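PDB 6LSU: intracellular protein transport protein USO1, which is required for protein transport from the endoplasmic reticulum to the Golgi complex, acting as a dimeric membrane tether whose globular head forms this chain. Local coordinates for residues T190-M195 against Q225-F230; M215-V218 against H223-K226. All blocks are in the same frame, centred on the assembly; numbering follows the deposited sequence.

Contact 1: residues T190-M195 against Q225-F230; sequences TSISTM and QKLVAF
Ile-192 meets Leu-227 and Val-228 through apolar side-chain contacts, with one methyl also near a backbone carbonyl, where the first turn of helix 191-198 faces the later part of helix 222-229. Just ahead of helix 191-198, Thr-190 offers its carbonyl O to two donors of one residue: Thr-194 OG1, 2.8 Å from Thr-190 O and tilted 34° from its plane, and Thr-194 N, which comes to the opposite face. This double grip ties down the first turn, which carries Ile-192 toward the other helix. Ile-192 divides its work between two branches. CG1 sits beside the backbone N (chi1 -59°), which leaves CG2 anti to that N, and this methyl rests on Val-228 CG2 at 3.7 Å and lies 4.0 Å from the carbonyl O of Leu-227. On the other branch, Ile-192 CG1 approaches Leu-227 CD1 to 4.1 Å. Both neighbours cross the isoleucine at about a right angle. Farther on, Ser-193 OG makes a weak hydrogen bond to Glu-231, and Met-195 turns to helix 204-218. One branched side chain set against two successive residues, with no hydrogen bond between the two segments, is packing between repeats ARM 3 and ARM 4 of an armadillo-type superhelix.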
loop_
_atom_site.group_PDB
_atom_site.type_symbol
_atom_site.label_atom_id
_atom_site.label_comp_id
_atom_site.label_asym_id
_atom_site.label_seq_id
_atom_site.Cartn_x
_atom_site.Cartn_y
_atom_site.Cartn_z
ATOM N N THR A 190 -2.444 18.465 31.206
ATOM C CA THR A 190 -2.980 17.288 31.951
ATOM C C THR A 190 -4.103 16.577 31.153
ATOM O O THR A 190 -4.413 15.424 31.486
ATOM C CB THR A 190 -3.450 17.712 33.357
ATOM O OG1 THR A 190 -4.157 16.620 33.944
ATOM C CG2 THR A 190 -4.385 18.902 33.403
ATOM N N SER A 191 -4.679 17.218 30.128
ATOM C CA SER A 191 -5.897 16.801 29.372
ATOM C C SER A 191 -5.694 15.446 28.659
ATOM O O SER A 191 -6.534 14.495 28.844
ATOM C CB SER A 191 -6.216 17.874 28.402
ATOM O OG SER A 191 -7.445 17.622 27.769
ATOM N N ILE A 192 -4.611 15.343 27.879
ATOM C CA ILE A 192 -4.195 14.121 27.133
ATOM C C ILE A 192 -3.866 12.997 28.139
ATOM O O ILE A 192 -4.364 11.858 27.985
ATOM C CB ILE A 192 -2.998 14.452 26.214
ATOM C CG1 ILE A 192 -3.288 15.562 25.188
ATOM C CG2 ILE A 192 -2.471 13.185 25.569
ATOM C CD1 ILE A 192 -4.626 15.442 24.456
ATOM N N SER A 193 -3.050 13.273 29.152
ATOM C CA SER A 193 -2.580 12.243 30.119
ATOM C C SER A 193 -3.806 11.542 30.671
ATOM O O SER A 193 -3.749 10.324 30.873
ATOM C CB SER A 193 -1.746 12.795 31.250
ATOM O OG SER A 193 -1.185 14.030 30.871
ATOM N N THR A 194 -4.845 12.329 30.913
ATOM C CA THR A 194 -6.114 11.867 31.522
ATOM C C THR A 194 -6.804 10.929 30.543
ATOM O O THR A 194 -7.077 9.830 30.985
ATOM C CB THR A 194 -7.022 13.040 31.933
ATOM O OG1 THR A 194 -6.313 13.824 32.882
ATOM C CG2 THR A 194 -8.329 12.582 32.536
ATOM N N MET A 195 -7.036 11.390 29.291
ATOM C CA MET A 195 -7.530 10.576 28.139
ATOM C C MET A 195 -6.777 9.246 28.032
ATOM O O MET A 195 -7.426 8.172 28.057
ATOM C CB MET A 195 -7.327 11.324 26.828
ATOM C CG MET A 195 -8.584 11.789 26.201
ATOM S SD MET A 195 -8.191 12.273 24.498
ATOM C CE MET A 195 -9.294 13.694 24.405
ATOM N N GLN A 225 0.423 14.103 18.840
ATOM C CA GLN A 225 1.133 12.813 18.564
ATOM C C GLN A 225 2.247 12.661 19.592
ATOM O O GLN A 225 2.324 11.599 20.194
ATOM C CB GLN A 225 1.751 12.746 17.165
ATOM C CG GLN A 225 0.733 12.633 16.038
ATOM C CD GLN A 225 1.404 12.427 14.700
ATOM O OE1 GLN A 225 2.046 13.294 14.136
ATOM N NE2 GLN A 225 1.334 11.223 14.184
ATOM N N LYS A 226 3.030 13.728 19.798
ATOM C CA LYS A 226 4.171 13.756 20.757
ATOM C C LYS A 226 3.592 13.717 22.177
ATOM O O LYS A 226 4.055 12.887 23.009
ATOM C CB LYS A 226 5.111 14.933 20.448
ATOM C CG LYS A 226 5.864 14.824 19.110
ATOM C CD LYS A 226 7.282 14.206 19.171
ATOM C CE LYS A 226 7.313 12.752 19.623
ATOM N NZ LYS A 226 8.659 12.273 20.030
ATOM N N LEU A 227 2.539 14.481 22.423
ATOM C CA LEU A 227 1.868 14.488 23.747
ATOM C C LEU A 227 1.399 13.086 24.146
ATOM O O LEU A 227 1.533 12.741 25.352
ATOM C CB LEU A 227 0.694 15.470 23.707
ATOM C CG LEU A 227 1.035 16.864 24.223
ATOM C CD1 LEU A 227 -0.099 17.830 23.948
ATOM C CD2 LEU A 227 1.367 16.802 25.704
ATOM N N VAL A 228 0.836 12.321 23.193
ATOM C CA VAL A 228 0.246 10.985 23.497
ATOM C C VAL A 228 1.402 10.009 23.716
ATOM O O VAL A 228 1.349 9.214 24.692
ATOM C CB VAL A 228 -0.717 10.513 22.394
ATOM C CG1 VAL A 228 -0.918 9.010 22.448
ATOM C CG2 VAL A 228 -2.061 11.216 22.490
ATOM N N ALA A 229 2.411 10.085 22.846
ATOM C CA ALA A 229 3.604 9.208 22.858
ATOM C C ALA A 229 4.276 9.211 24.235
ATOM O O ALA A 229 4.761 8.156 24.641
ATOM C CB ALA A 229 4.560 9.655 21.788
ATOM N N PHE A 230 4.308 10.364 24.924
ATOM C CA PHE A 230 5.029 10.519 26.217
ATOM C C PHE A 230 4.234 9.851 27.332
ATOM O O PHE A 230 4.804 9.687 28.440
ATOM C CB PHE A 230 5.323 11.984 26.551
ATOM C CG PHE A 230 6.211 12.697 25.560
ATOM C CD1 PHE A 230 6.918 11.994 24.585
ATOM C CD2 PHE A 230 6.345 14.080 25.605
ATOM C CE1 PHE A 230 7.717 12.661 23.666
ATOM C CE2 PHE A 230 7.151 14.742 24.692
ATOM C CZ PHE A 230 7.834 14.032 23.724
#

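Contact 2: residues M215-V218 against H223-K226; sequences MAVV and HVQK
Val-224 points at the end of helix 204-218 and meets both Val-217 and Val-218, crossing each side chain at about a right angle. The contact spans the short turn from one armadillo repeat to the next, since 215-218 closes ARM 3 and 223-226 lies near the start of ARM 4 in the right-handed superhelical stack of helices. Val-224 carries its CG1 opposite the backbone N (chi1 -177°), which sends this methyl into the corner formed by the two valines: Val-224 CG1 is nearest Val-217 CG1, at 3.3 Å, and also meets Val-218 CG1 at 3.9 Å. The same methyl also lies 3.8 Å from Val-218 CA, and thus touches backbone as well as side chain. The second branch, Val-224 CG2, lies against the backbone, 3.8 Å from Val-217 O. That carbonyl is not left to apolar neighbours, because Arg-182 NE of helix 178-187 donates a hydrogen bond to it, while Arg-182 NH2 reaches Ala-216 O. With an alanine here, both methyl branches would be gone, and Val-217 CG1 and Val-218 CG1 would probably lose their shared mate, opening a gap between the two helices. Next along, Gln-225 presents only its aliphatic part to the earlier helix. Its polar end is held elsewhere by three bonds: NE2 gives to the carbonyl oxygens of Asn-262 and Lys-265, and OE1 accepts from Asn-267 ND2, so the buried amide is joined to the end of helix 251-264 and the loop after it. The chain is extended beyond CG, which carries the amide to these partners, and its methylene Gln-225 CG stays 3.6 Å from Val-218 O.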
loop_
_atom_site.group_PDB
_atom_site.type_symbol
_atom_site.label_atom_id
_atom_site.label_comp_id
_atom_site.label_asym_id
_atom_site.label_seq_id
_atom_site.Cartn_x
_atom_site.Cartn_y
_atom_site.Cartn_z
ATOM N N MET A 215 -7.857 8.239 18.721
ATOM C CA MET A 215 -7.627 8.239 17.261
ATOM C C MET A 215 -7.962 9.622 16.694
ATOM O O MET A 215 -7.155 10.122 15.887
ATOM C CB MET A 215 -8.500 7.210 16.543
ATOM C CG MET A 215 -7.965 5.793 16.576
ATOM S SD MET A 215 -9.228 4.642 15.977
ATOM C CE MET A 215 -9.458 5.426 14.382
ATOM N N ALA A 216 -9.117 10.175 17.037
ATOM C CA ALA A 216 -9.657 11.468 16.561
ATOM C C ALA A 216 -8.727 12.596 16.924
ATOM O O ALA A 216 -8.519 13.463 16.115
ATOM C CB ALA A 216 -10.993 11.747 17.184
ATOM N N VAL A 217 -8.193 12.580 18.121
ATOM C CA VAL A 217 -7.474 13.749 18.671
ATOM C C VAL A 217 -6.036 13.779 18.095
ATOM O O VAL A 217 -5.585 14.903 17.687
ATOM C CB VAL A 217 -7.546 13.736 20.208
ATOM C CG1 VAL A 217 -6.466 14.578 20.818
ATOM C CG2 VAL A 217 -8.905 14.220 20.671
ATOM N N VAL A 218 -5.340 12.633 18.046
ATOM C CA VAL A 218 -3.931 12.562 17.539
ATOM C C VAL A 218 -3.891 12.694 16.008
ATOM O O VAL A 218 -2.851 13.051 15.512
ATOM C CB VAL A 218 -3.177 11.274 17.931
ATOM C CG1 VAL A 218 -3.354 10.885 19.383
ATOM C CG2 VAL A 218 -3.557 10.106 17.048
ATOM N N HIS A 223 1.506 17.886 17.460
ATOM C CA HIS A 223 1.553 18.325 18.873
ATOM C C HIS A 223 0.955 17.228 19.765
ATOM O O HIS A 223 1.659 16.829 20.763
ATOM C CB HIS A 223 0.893 19.690 19.110
ATOM C CG HIS A 223 1.030 20.051 20.550
ATOM N ND1 HIS A 223 2.232 19.877 21.228
ATOM C CD2 HIS A 223 0.135 20.459 21.470
ATOM C CE1 HIS A 223 2.078 20.199 22.493
ATOM N NE2 HIS A 223 0.801 20.563 22.670
ATOM N N VAL A 224 -0.259 16.749 19.427
ATOM C CA VAL A 224 -0.951 15.669 20.199
ATOM C C VAL A 224 -0.228 14.322 19.991
ATOM O O VAL A 224 -0.334 13.448 20.886
ATOM C CB VAL A 224 -2.447 15.542 19.840
ATOM C CG1 VAL A 224 -3.133 14.498 20.696
ATOM C CG2 VAL A 224 -3.192 16.856 19.947
ATOM N N GLN A 225 0.423 14.103 18.840
ATOM C CA GLN A 225 1.133 12.813 18.564
ATOM C C GLN A 225 2.247 12.661 19.592
ATOM O O GLN A 225 2.324 11.599 20.194
ATOM C CB GLN A 225 1.751 12.746 17.165
ATOM C CG GLN A 225 0.733 12.633 16.038
ATOM C CD GLN A 225 1.404 12.427 14.700
ATOM O OE1 GLN A 225 2.046 13.294 14.136
ATOM N NE2 GLN A 225 1.334 11.223 14.184
ATOM N N LYS A 226 3.030 13.728 19.798
ATOM C CA LYS A 226 4.171 13.756 20.757
ATOM C C LYS A 226 3.592 13.717 22.177
ATOM O O LYS A 226 4.055 12.887 23.009
ATOM C CB LYS A 226 5.111 14.933 20.448
ATOM C CG LYS A 226 5.864 14.824 19.110
ATOM C CD LYS A 226 7.282 14.206 19.171
ATOM C CE LYS A 226 7.313 12.752 19.623
ATOM N NZ LYS A 226 8.659 12.273 20.030
#

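Overall arrangement
Both contacts join ARM 3 to ARM 4 and both use helix 222-229, contact 1 through its later residues and contact 2 through its earlier ones. Helices 191-198 and 204-218, consecutive in the chain, supply the opposing sides. The two centres are 8 Å apart and their apolar surfaces merge: Val-228 CG2 packs against Val-218 CG1, and Ile-192 CD1 reaches both Val-217 and Val-224. Contact 2 is wholly buried, whereas contact 1 runs out to the partly exposed Leu-227. Neither has a hydrogen bond across it, but contact 2 lies beside polar networks of Arg-182 and Gln-225 that engage neighbouring helices, while contact 1 is smaller and joins residues farther apart in sequence.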